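PDB 2XSU: catechol 1,2 dioxygenase from Acinetobacter radioresistens, which probably catalyses the iron(III)-dependent intradiol ring cleavage of catechol by O2, giving cis,cis-muconate in the beta-ketoadipate pathway. Local coordinates for residues N221-V226 against Q241-G246; E157-N162 against N178-I183; L216-N221 against F254-R259. The protein carries 1 engineered substitution. All blocks are in the same frame, centred on the assembly; numbering follows the deposited sequence.

Interaction 1: N221-V226 against Q241-G246; sequences NRPSHV and QFNIEG. With FE (Fe (III) ion), chain B.
At the iron(III) site of this intradiol dioxygenase, the antiparallel hairpin of strands 221-231 and 238-244 joins Val226 to Phe242 next to the metal ligand His225. Val226 and Phe242 form the hydrogen-bonded pair: Val226 N reaches Phe242 O at 3.1 Å, and Phe242 N returns a bond to Val226 O. Their side chains lie side by side on one face of the sheet. Phe242 CG falls between the backbone N and the carbonyl carbon (chi1 66°), which lays the ring alongside Val226; CB of Val226 stands over one ring face, 4.0 Å from the centroid of the Phe242 ring, and its CG2 meets Phe242 CZ at 3.5 Å. Phe289 and Ile287 add to the packing round Phe242. Toward Ser224 the two chains diverge, and a water bridges the strands there, donating to Ser224 O (2.8 Å) and accepting from Ile244 N (2.8 Å). Ser224 OG rests against CB of Ile244 at 3.5 Å. On the other face of the sheet His225 binds iron through NE2 at 2.1 Å, beside Tyr167, Tyr201, His227 and a water. The far nitrogen of its ring, ND1, donates to Pro223 O at 2.8 Å in an almost straight bond (177°) that lies in the ring plane. The guanidinium carbon of Arg222 sits above one face of the imidazole, while NE of Arg222 forms a salt bridge with Asp253. The His225 ring is therefore gripped at both nitrogens: iron at one end and a backbone carbonyl at the other fix its rotation, and the ND1 bond leaves the NE2 lone pair for the metal. The hairpin bonds that follow at Val226 hold the backbone from which this ligand projects.

Interaction 2: E157-N162 against N178-I183; sequences EVWHAN and NLRRTI
Leu179 turns its CG anti to the carbonyl carbon (chi1 -48°), while His160 places its ring between the backbone N and carbonyl carbon (chi1 71°), and the two side chains meet where strand 155-159 ends and strand 180-184 begins. Leu179 CB stands over one face of the imidazole, 4.3 Å from the centroid of the His160 ring, and its CD2 touches His160 CE1 at 3.8 Å; the other methyl, CD1, presses on CA and CB of Asn162. In its own plane the ring donates from ND1 to Ala161 O, and NE2 is bonded to Thr195. The antiparallel ladder supplies three backbone bonds: Val158 N to Arg181 O (2.9 Å), Arg181 N to Val158 O (3.0 Å), and His160 N to Leu179 O (3.2 Å). Glu157 and Thr182 point the same way from a non-hydrogen-bonded pair and share a water, 2.8 Å from Glu157 OE1; the carboxylate also bonds to Tyr112. On the same face, the extended chain of Arg180 carries its NH1 to 3.5 Å from Trp159 CD1, with guanidinium and indole planes 19° apart. Leu111 O and Ser168 O hold that guanidinium by hydrogen bonds, and Trp159 stacks on the iron ligand His227. Trp159 is thus a second-shell residue with Arg180 at its pyrrole side, and the bonds that anchor the guanidinium to two backbone carbonyls also keep this positive group beside the indole, close to the metal centre.

Interaction 3: L216-N221 against F254-R259; sequences LGRHGN and FAFATR
Phe254 and Gly220 join two irregular loops, one leading from helix 208-215 into the iron-ligand strand 221-231, the other linking strands 238-244 and 263-269. The first loop leaves its helix through a Schellman motif, with Gly217 at positive phi. Two hydrogen bonds cross the contact. Phe254 N donates to Asn221 O at 3.0 Å, nearly straight (165°) though tilted from the carbonyl plane. Arg218, its chain bent at chi3 (56°), brings NH2 to the carbonyl of Phe254 at 3.0 Å; this bond is weak, bent to 124° at the hydrogen, but the oxygen lies at the edge of the guanidinium, near its plane. The firmer partner of Arg218 is Gly79 O, which receives NH1. Aromatic packing supplies most of the remainder. CA of Gly220 sits over a face of the Phe254 ring, 4.2 Å from its centroid, and the Gly220 carbonyl oxygen lies over the same face near the rim, while Ala255 CB lies over the opposite one. The phenyl group is thereby sandwiched between the neighbouring loop and its own chain, with Leu213 and Cys203 also touching it. Phe256 CZ approaches Arg218 NH2 at 3.5 Å, the ring and guanidinium planes lying about midway between parallel and perpendicular. Met19 and Thr23 of the second subunit pack on Phe256 and Arg218 respectively, which places this corner of the contact at the dimer interface. His219 crosses Phe254 obliquely, its CE1 4.0 Å from Phe254 CB, and is steadied from within its own loop: ND1 accepts the backbone N-H of Asn221 at 2.9 Å, the donor lying almost exactly in the imidazole plane.

Interactions 1 and 2 belong to one sheet and touch: strand 155-159 neighbours strand 221-231, and His225 O lies 3.7 Å from His160 CB. Interaction 1 is nested inside the loop closed by interaction 3; the two share Asn221, and Arg222 CG packs on Phe254 CE2 at 3.5 Å. Interactions 2 and 3 stay apart, their centres 23 Å from each other and their nearest atoms about 11 Å. They lie at increasing distance from the iron: interaction 1 supplies a ligand, the side chain of Trp159 in interaction 2 comes to about 5 Å, and that of Phe254 in interaction 3 to about 9 Å. The bound phospholipid is about 10 Å from the Arg218 side chain of interaction 3, too far to touch it.

Interaction 1: N221-V226 against Q241-G246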
loop_
_atom_site.group_PDB
_atom_site.type_symbol
_atom_site.label_atom_id
_atom_site.label_comp_id
_atom_site.label_asym_id
_atom_site.label_seq_id
_atom_site.Cartn_x
_atom_site.Cartn_y
_atom_site.Cartn_z
ATOM N N ASN A 221 12.024 0.408 -18.080
ATOM C CA ASN A 221 11.576 0.529 -19.471
ATOM C C ASN A 221 10.811 -0.686 -20.003
ATOM O O ASN A 221 11.159 -1.821 -19.696
ATOM C CB ASN A 221 12.790 0.758 -20.392
ATOM C CG ASN A 221 13.568 2.029 -20.048
ATOM O OD1 ASN A 221 14.755 1.960 -19.686
ATOM N ND2 ASN A 221 12.906 3.166 -20.121
ATOM N N ARG A 222 9.824 -0.424 -20.872
ATOM C CA ARG A 222 9.150 -1.477 -21.645
ATOM C C ARG A 222 9.456 -1.272 -23.141
ATOM O O ARG A 222 9.533 -0.126 -23.592
ATOM C CB ARG A 222 7.629 -1.439 -21.458
ATOM C CG ARG A 222 7.197 -1.521 -20.011
ATOM C CD ARG A 222 5.816 -2.073 -19.911
ATOM N NE ARG A 222 5.757 -3.466 -20.302
ATOM C CZ ARG A 222 4.633 -4.122 -20.552
ATOM N NH1 ARG A 222 3.450 -3.501 -20.479
ATOM N NH2 ARG A 222 4.692 -5.389 -20.900
ATOM N N PRO A 223 9.637 -2.372 -23.899
ATOM C CA PRO A 223 9.715 -2.248 -25.375
ATOM C C PRO A 223 8.371 -1.810 -25.932
ATOM O O PRO A 223 7.313 -1.975 -25.268
ATOM C CB PRO A 223 10.027 -3.669 -25.852
ATOM C CG PRO A 223 9.307 -4.546 -24.803
ATOM C CD PRO A 223 9.519 -3.785 -23.485
ATOM N N SER A 224 8.396 -1.287 -27.150
ATOM C CA SER A 224 7.154 -0.914 -27.867
ATOM C C SER A 224 6.194 -2.114 -27.931
ATOM O O SER A 224 6.614 -3.285 -28.105
ATOM C CB SER A 224 7.480 -0.473 -29.275
ATOM O OG SER A 224 8.118 -1.545 -29.937
ATOM N N HIS A 225 4.893 -1.826 -27.777
ATOM C CA HIS A 225 3.884 -2.900 -27.760
ATOM C C HIS A 225 2.484 -2.315 -27.989
ATOM O O HIS A 225 2.250 -1.117 -27.804
ATOM C CB HIS A 225 3.887 -3.646 -26.392
ATOM C CG HIS A 225 3.631 -2.747 -25.211
ATOM N ND1 HIS A 225 4.631 -2.008 -24.605
ATOM C CD2 HIS A 225 2.485 -2.453 -24.535
ATOM C CE1 HIS A 225 4.117 -1.302 -23.610
ATOM N NE2 HIS A 225 2.819 -1.556 -23.535
ATOM N N VAL A 226 1.570 -3.180 -28.411
ATOM C CA VAL A 226 0.145 -2.831 -28.511
ATOM C C VAL A 226 -0.635 -3.851 -27.678
ATOM O O VAL A 226 -0.438 -5.074 -27.814
ATOM C CB VAL A 226 -0.326 -2.865 -30.005
ATOM C CG1 VAL A 226 -1.858 -2.638 -30.114
ATOM C CG2 VAL A 226 0.448 -1.807 -30.840
ATOM N N GLN A 241 -0.713 -9.067 -25.990
ATOM C CA GLN A 241 -0.102 -7.939 -26.699
ATOM C C GLN A 241 0.728 -8.471 -27.858
ATOM O O GLN A 241 0.959 -9.668 -27.952
ATOM C CB GLN A 241 0.807 -7.131 -25.791
ATOM C CG GLN A 241 2.110 -7.776 -25.450
ATOM C CD GLN A 241 2.927 -6.950 -24.472
ATOM O OE1 GLN A 241 2.430 -5.970 -23.884
ATOM N NE2 GLN A 241 4.181 -7.351 -24.287
ATOM N N PHE A 242 1.179 -7.566 -28.722
ATOM C CA PHE A 242 2.379 -7.892 -29.489
ATOM C C PHE A 242 3.472 -6.895 -29.177
ATOM O O PHE A 242 3.191 -5.734 -28.803
ATOM C CB PHE A 242 2.151 -8.033 -31.026
ATOM C CG PHE A 242 1.753 -6.772 -31.742
ATOM C CD1 PHE A 242 2.686 -5.771 -32.034
ATOM C CD2 PHE A 242 0.435 -6.584 -32.189
ATOM C CE1 PHE A 242 2.320 -4.580 -32.694
ATOM C CE2 PHE A 242 0.058 -5.408 -32.873
ATOM C CZ PHE A 242 0.989 -4.398 -33.119
ATOM N N ASN A 243 4.718 -7.376 -29.263
ATOM C CA ASN A 243 5.902 -6.529 -29.221
ATOM C C ASN A 243 6.457 -6.472 -30.622
ATOM O O ASN A 243 6.011 -7.226 -31.508
ATOM C CB ASN A 243 6.961 -7.143 -28.324
ATOM C CG ASN A 243 6.613 -7.041 -26.889
ATOM O OD1 ASN A 243 6.663 -5.949 -26.302
ATOM N ND2 ASN A 243 6.218 -8.160 -26.299
ATOM N N ILE A 244 7.355 -5.512 -30.840
ATOM C CA ILE A 244 7.876 -5.272 -32.189
ATOM C C ILE A 244 9.345 -5.612 -32.221
ATOM O O ILE A 244 10.138 -5.105 -31.400
ATOM C CB ILE A 244 7.620 -3.806 -32.607
ATOM C CG1 ILE A 244 6.108 -3.530 -32.620
ATOM C CG2 ILE A 244 8.244 -3.523 -33.996
ATOM C CD1 ILE A 244 5.722 -2.114 -32.893
ATOM N N GLU A 245 9.711 -6.492 -33.160
ATOM C CA GLU A 245 11.089 -6.932 -33.339
ATOM C C GLU A 245 11.959 -5.709 -33.617
ATOM O O GLU A 245 11.531 -4.776 -34.307
ATOM C CB GLU A 245 11.161 -7.920 -34.517
ATOM C CG GLU A 245 12.476 -8.647 -34.650
ATOM C CD GLU A 245 12.848 -9.470 -33.422
ATOM O OE1 GLU A 245 12.177 -10.476 -33.136
ATOM O OE2 GLU A 245 13.852 -9.109 -32.766
ATOM N N GLY A 246 13.156 -5.691 -33.022
ATOM C CA GLY A 246 14.050 -4.533 -33.216
ATOM C C GLY A 246 14.211 -3.599 -32.029
ATOM O O GLY A 246 15.081 -2.717 -32.047
HETATM FE FE FE B . 1.443 -0.568 -22.249
HETATM O O HOH W 1 9.058 -4.414 -28.925
HETATM O O HOH W 2 0.959 -0.499 -20.161
#

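Interaction 2: E157-N162 against N178-I183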
loop_
_atom_site.group_PDB
_atom_site.type_symbol
_atom_site.label_atom_id
_atom_site.label_comp_id
_atom_site.label_asym_id
_atom_site.label_seq_id
_atom_site.Cartn_x
_atom_site.Cartn_y
_atom_site.Cartn_z
ATOM N N GLU A 157 -10.203 -5.269 -28.710
ATOM C CA GLU A 157 -9.954 -4.007 -28.040
ATOM C C GLU A 157 -8.477 -3.748 -28.031
ATOM O O GLU A 157 -7.727 -4.602 -27.568
ATOM C CB GLU A 157 -10.476 -4.046 -26.598
ATOM C CG GLU A 157 -11.967 -4.313 -26.514
ATOM C CD GLU A 157 -12.453 -4.217 -25.089
ATOM O OE1 GLU A 157 -12.417 -3.102 -24.524
ATOM O OE2 GLU A 157 -12.902 -5.275 -24.550
ATOM N N VAL A 158 -8.063 -2.592 -28.566
ATOM C CA VAL A 158 -6.624 -2.245 -28.662
ATOM C C VAL A 158 -6.339 -0.901 -28.009
ATOM O O VAL A 158 -7.153 0.045 -28.080
ATOM C CB VAL A 158 -6.112 -2.278 -30.139
ATOM C CG1 VAL A 158 -5.949 -3.714 -30.612
ATOM C CG2 VAL A 158 -7.090 -1.569 -31.050
ATOM N N TRP A 159 -5.204 -0.827 -27.318
ATOM C CA TRP A 159 -4.709 0.449 -26.818
ATOM C C TRP A 159 -3.189 0.461 -26.829
ATOM O O TRP A 159 -2.549 -0.577 -26.630
ATOM C CB TRP A 159 -5.315 0.803 -25.426
ATOM C CG TRP A 159 -4.919 -0.094 -24.205
ATOM C CD1 TRP A 159 -4.069 0.248 -23.191
ATOM C CD2 TRP A 159 -5.424 -1.412 -23.887
ATOM N NE1 TRP A 159 -3.988 -0.792 -22.270
ATOM C CE2 TRP A 159 -4.811 -1.815 -22.668
ATOM C CE3 TRP A 159 -6.308 -2.297 -24.525
ATOM C CZ2 TRP A 159 -5.051 -3.082 -22.078
ATOM C CZ3 TRP A 159 -6.562 -3.555 -23.952
ATOM C CH2 TRP A 159 -5.925 -3.935 -22.718
ATOM N N HIS A 160 -2.616 1.633 -27.068
ATOM C CA HIS A 160 -1.142 1.757 -27.114
ATOM C C HIS A 160 -0.690 3.217 -26.927
ATOM O O HIS A 160 -1.532 4.147 -26.933
ATOM C CB HIS A 160 -0.573 1.123 -28.404
ATOM C CG HIS A 160 -0.852 1.879 -29.673
ATOM N ND1 HIS A 160 -0.188 3.044 -30.025
ATOM C CD2 HIS A 160 -1.682 1.588 -30.706
ATOM C CE1 HIS A 160 -0.623 3.444 -31.215
ATOM N NE2 HIS A 160 -1.515 2.571 -31.655
ATOM N N ALA A 161 0.620 3.380 -26.757
ATOM C CA ALA A 161 1.271 4.680 -26.542
ATOM C C ALA A 161 1.468 5.502 -27.815
ATOM O O ALA A 161 1.574 4.960 -28.957
ATOM C CB ALA A 161 2.616 4.492 -25.838
ATOM N N ASN A 162 1.532 6.812 -27.609
ATOM C CA ASN A 162 1.867 7.743 -28.708
ATOM C C ASN A 162 3.375 7.810 -28.997
ATOM O O ASN A 162 4.154 6.987 -28.477
ATOM C CB ASN A 162 1.235 9.140 -28.475
ATOM C CG ASN A 162 1.981 9.976 -27.440
ATOM O OD1 ASN A 162 2.966 9.550 -26.813
ATOM N ND2 ASN A 162 1.503 11.215 -27.273
ATOM N N ASN A 178 -7.703 8.821 -27.463
ATOM C CA ASN A 178 -6.694 8.742 -28.528
ATOM C C ASN A 178 -5.947 7.395 -28.394
ATOM O O ASN A 178 -5.573 6.986 -27.283
ATOM C CB ASN A 178 -5.724 9.906 -28.466
ATOM C CG ASN A 178 -4.911 10.061 -29.752
ATOM O OD1 ASN A 178 -5.462 9.967 -30.855
ATOM N ND2 ASN A 178 -3.610 10.304 -29.612
ATOM N N LEU A 179 -5.763 6.711 -29.522
ATOM C CA LEU A 179 -5.071 5.403 -29.583
ATOM C C LEU A 179 -5.731 4.310 -28.728
ATOM O O LEU A 179 -5.047 3.409 -28.233
ATOM C CB LEU A 179 -3.565 5.576 -29.247
ATOM C CG LEU A 179 -2.885 6.725 -30.017
ATOM C CD1 LEU A 179 -1.446 6.936 -29.533
ATOM C CD2 LEU A 179 -2.887 6.449 -31.541
ATOM N N ARG A 180 -7.057 4.388 -28.595
ATOM C CA ARG A 180 -7.850 3.341 -27.939
ATOM C C ARG A 180 -9.101 3.100 -28.770
ATOM O O ARG A 180 -9.892 4.021 -28.990
ATOM C CB ARG A 180 -8.260 3.805 -26.524
ATOM C CG ARG A 180 -7.095 4.171 -25.601
ATOM C CD ARG A 180 -7.622 4.763 -24.285
ATOM N NE ARG A 180 -6.539 5.116 -23.383
ATOM C CZ ARG A 180 -5.903 4.249 -22.595
ATOM N NH1 ARG A 180 -6.259 2.962 -22.604
ATOM N NH2 ARG A 180 -4.915 4.679 -21.825
ATOM N N ARG A 181 -9.307 1.869 -29.217
ATOM C CA ARG A 181 -10.463 1.519 -30.057
ATOM C C ARG A 181 -10.969 0.110 -29.777
ATOM O O ARG A 181 -10.192 -0.787 -29.385
ATOM C CB ARG A 181 -10.139 1.635 -31.542
ATOM C CG ARG A 181 -9.797 3.035 -32.052
ATOM C CD ARG A 181 -10.995 4.004 -31.985
ATOM N NE ARG A 181 -10.610 5.270 -32.625
ATOM C CZ ARG A 181 -10.065 6.303 -32.004
ATOM N NH1 ARG A 181 -9.855 6.272 -30.693
ATOM N NH2 ARG A 181 -9.730 7.411 -32.692
ATOM N N THR A 182 -12.258 -0.099 -30.048
ATOM C CA THR A 182 -12.831 -1.427 -30.097
ATOM C C THR A 182 -13.254 -1.661 -31.535
ATOM O O THR A 182 -14.020 -0.849 -32.095
ATOM C CB THR A 182 -14.072 -1.533 -29.182
ATOM O OG1 THR A 182 -13.659 -1.326 -27.830
ATOM C CG2 THR A 182 -14.757 -2.906 -29.325
ATOM N N ILE A 183 -12.782 -2.763 -32.098
ATOM C CA ILE A 183 -13.088 -3.148 -33.494
ATOM C C ILE A 183 -13.797 -4.508 -33.479
ATOM O O ILE A 183 -13.272 -5.488 -32.958
ATOM C CB ILE A 183 -11.824 -3.259 -34.392
ATOM C CG1 ILE A 183 -10.967 -2.006 -34.321
ATOM C CG2 ILE A 183 -12.237 -3.511 -35.861
ATOM C CD1 ILE A 183 -9.565 -2.175 -34.957
HETATM O O HOH W 3 -11.648 -0.934 -26.079
HETATM O O HOH W 4 -3.479 5.796 -25.494
#

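Interaction 3: L216-N221 against F254-R259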
loop_
_atom_site.group_PDB
_atom_site.type_symbol
_atom_site.label_atom_id
_atom_site.label_comp_id
_atom_site.label_asym_id
_atom_site.label_seq_id
_atom_site.Cartn_x
_atom_site.Cartn_y
_atom_site.Cartn_z
ATOM N N LEU A 216 17.210 -0.826 -6.563
ATOM C CA LEU A 216 17.444 -2.180 -7.033
ATOM C C LEU A 216 18.444 -2.239 -8.201
ATOM O O LEU A 216 18.758 -3.313 -8.679
ATOM C CB LEU A 216 16.106 -2.839 -7.426
ATOM C CG LEU A 216 15.117 -3.032 -6.252
ATOM C CD1 LEU A 216 13.831 -3.646 -6.781
ATOM C CD2 LEU A 216 15.721 -3.949 -5.193
ATOM N N GLY A 217 18.953 -1.076 -8.612
ATOM C CA GLY A 217 19.866 -1.025 -9.770
ATOM C C GLY A 217 19.213 -1.368 -11.093
ATOM O O GLY A 217 19.901 -1.754 -12.044
ATOM N N ARG A 218 17.894 -1.171 -11.187
ATOM C CA ARG A 218 17.113 -1.608 -12.350
ATOM C C ARG A 218 16.547 -0.446 -13.181
ATOM O O ARG A 218 16.182 0.610 -12.667
ATOM C CB ARG A 218 15.940 -2.502 -11.891
ATOM C CG ARG A 218 16.338 -3.888 -11.424
ATOM C CD ARG A 218 15.099 -4.746 -11.021
ATOM N NE ARG A 218 14.182 -4.787 -12.151
ATOM C CZ ARG A 218 12.876 -5.058 -12.071
ATOM N NH1 ARG A 218 12.307 -5.363 -10.902
ATOM N NH2 ARG A 218 12.143 -4.984 -13.169
ATOM N N HIS A 219 16.476 -0.660 -14.500
ATOM C CA HIS A 219 15.765 0.250 -15.369
ATOM C C HIS A 219 14.228 0.017 -15.299
ATOM O O HIS A 219 13.761 -1.064 -14.880
ATOM C CB HIS A 219 16.311 0.141 -16.818
ATOM C CG HIS A 219 15.814 -1.059 -17.580
ATOM N ND1 HIS A 219 14.545 -1.119 -18.124
ATOM C CD2 HIS A 219 16.418 -2.220 -17.911
ATOM C CE1 HIS A 219 14.377 -2.286 -18.720
ATOM N NE2 HIS A 219 15.500 -2.971 -18.611
ATOM N N GLY A 220 13.462 0.998 -15.739
ATOM C CA GLY A 220 11.998 0.934 -15.725
ATOM C C GLY A 220 11.352 0.988 -17.089
ATOM O O GLY A 220 10.250 1.512 -17.233
ATOM N N ASN A 221 12.024 0.408 -18.080
ATOM C CA ASN A 221 11.576 0.529 -19.471
ATOM C C ASN A 221 10.811 -0.686 -20.003
ATOM O O ASN A 221 11.159 -1.821 -19.696
ATOM C CB ASN A 221 12.790 0.758 -20.392
ATOM C CG ASN A 221 13.568 2.029 -20.048
ATOM O OD1 ASN A 221 14.755 1.960 -19.686
ATOM N ND2 ASN A 221 12.906 3.166 -20.121
ATOM N N PHE A 254 11.009 -4.435 -18.285
ATOM C CA PHE A 254 11.025 -4.332 -16.797
ATOM C C PHE A 254 9.782 -4.997 -16.177
ATOM O O PHE A 254 9.762 -5.231 -14.965
ATOM C CB PHE A 254 11.188 -2.865 -16.331
ATOM C CG PHE A 254 9.898 -2.196 -15.937
ATOM C CD1 PHE A 254 9.631 -1.921 -14.603
ATOM C CD2 PHE A 254 8.941 -1.856 -16.895
ATOM C CE1 PHE A 254 8.413 -1.305 -14.247
ATOM C CE2 PHE A 254 7.718 -1.246 -16.542
ATOM C CZ PHE A 254 7.468 -0.977 -15.212
ATOM N N ALA A 255 8.758 -5.272 -16.999
ATOM C CA ALA A 255 7.547 -5.989 -16.528
ATOM C C ALA A 255 7.429 -7.428 -17.075
ATOM O O ALA A 255 6.442 -8.110 -16.839
ATOM C CB ALA A 255 6.290 -5.145 -16.796
ATOM N N PHE A 256 8.474 -7.905 -17.752
ATOM C CA PHE A 256 8.573 -9.347 -18.109
ATOM C C PHE A 256 7.436 -9.920 -18.958
ATOM O O PHE A 256 7.068 -11.098 -18.792
ATOM C CB PHE A 256 8.786 -10.183 -16.808
ATOM C CG PHE A 256 9.791 -9.573 -15.916
ATOM C CD1 PHE A 256 11.150 -9.720 -16.202
ATOM C CD2 PHE A 256 9.396 -8.774 -14.832
ATOM C CE1 PHE A 256 12.130 -9.105 -15.399
ATOM C CE2 PHE A 256 10.372 -8.143 -14.018
ATOM C CZ PHE A 256 11.735 -8.311 -14.335
ATOM N N ALA A 257 6.907 -9.127 -19.883
ATOM C CA ALA A 257 5.709 -9.514 -20.636
ATOM C C ALA A 257 5.994 -10.179 -21.978
ATOM O O ALA A 257 5.100 -10.829 -22.539
ATOM C CB ALA A 257 4.816 -8.297 -20.843
ATOM N N THR A 258 7.207 -10.021 -22.514
ATOM C CA THR A 258 7.493 -10.551 -23.846
ATOM C C THR A 258 7.473 -12.084 -23.828
ATOM O O THR A 258 7.961 -12.726 -22.865
ATOM C CB THR A 258 8.872 -10.053 -24.338
ATOM O OG1 THR A 258 8.915 -8.635 -24.229
ATOM C CG2 THR A 258 9.138 -10.395 -25.810
ATOM N N ARG A 259 6.894 -12.662 -24.881
ATOM C CA ARG A 259 6.788 -14.124 -25.061
ATOM C C ARG A 259 6.986 -14.514 -26.486
ATOM O O ARG A 259 6.575 -13.794 -27.394
ATOM C CB ARG A 259 5.342 -14.615 -24.797
ATOM C CG ARG A 259 4.846 -14.434 -23.434
ATOM C CD ARG A 259 3.544 -15.169 -23.337
ATOM N NE ARG A 259 3.742 -16.606 -23.212
ATOM C CZ ARG A 259 2.977 -17.372 -22.449
ATOM N NH1 ARG A 259 1.964 -16.828 -21.774
ATOM N NH2 ARG A 259 3.237 -18.682 -22.341
#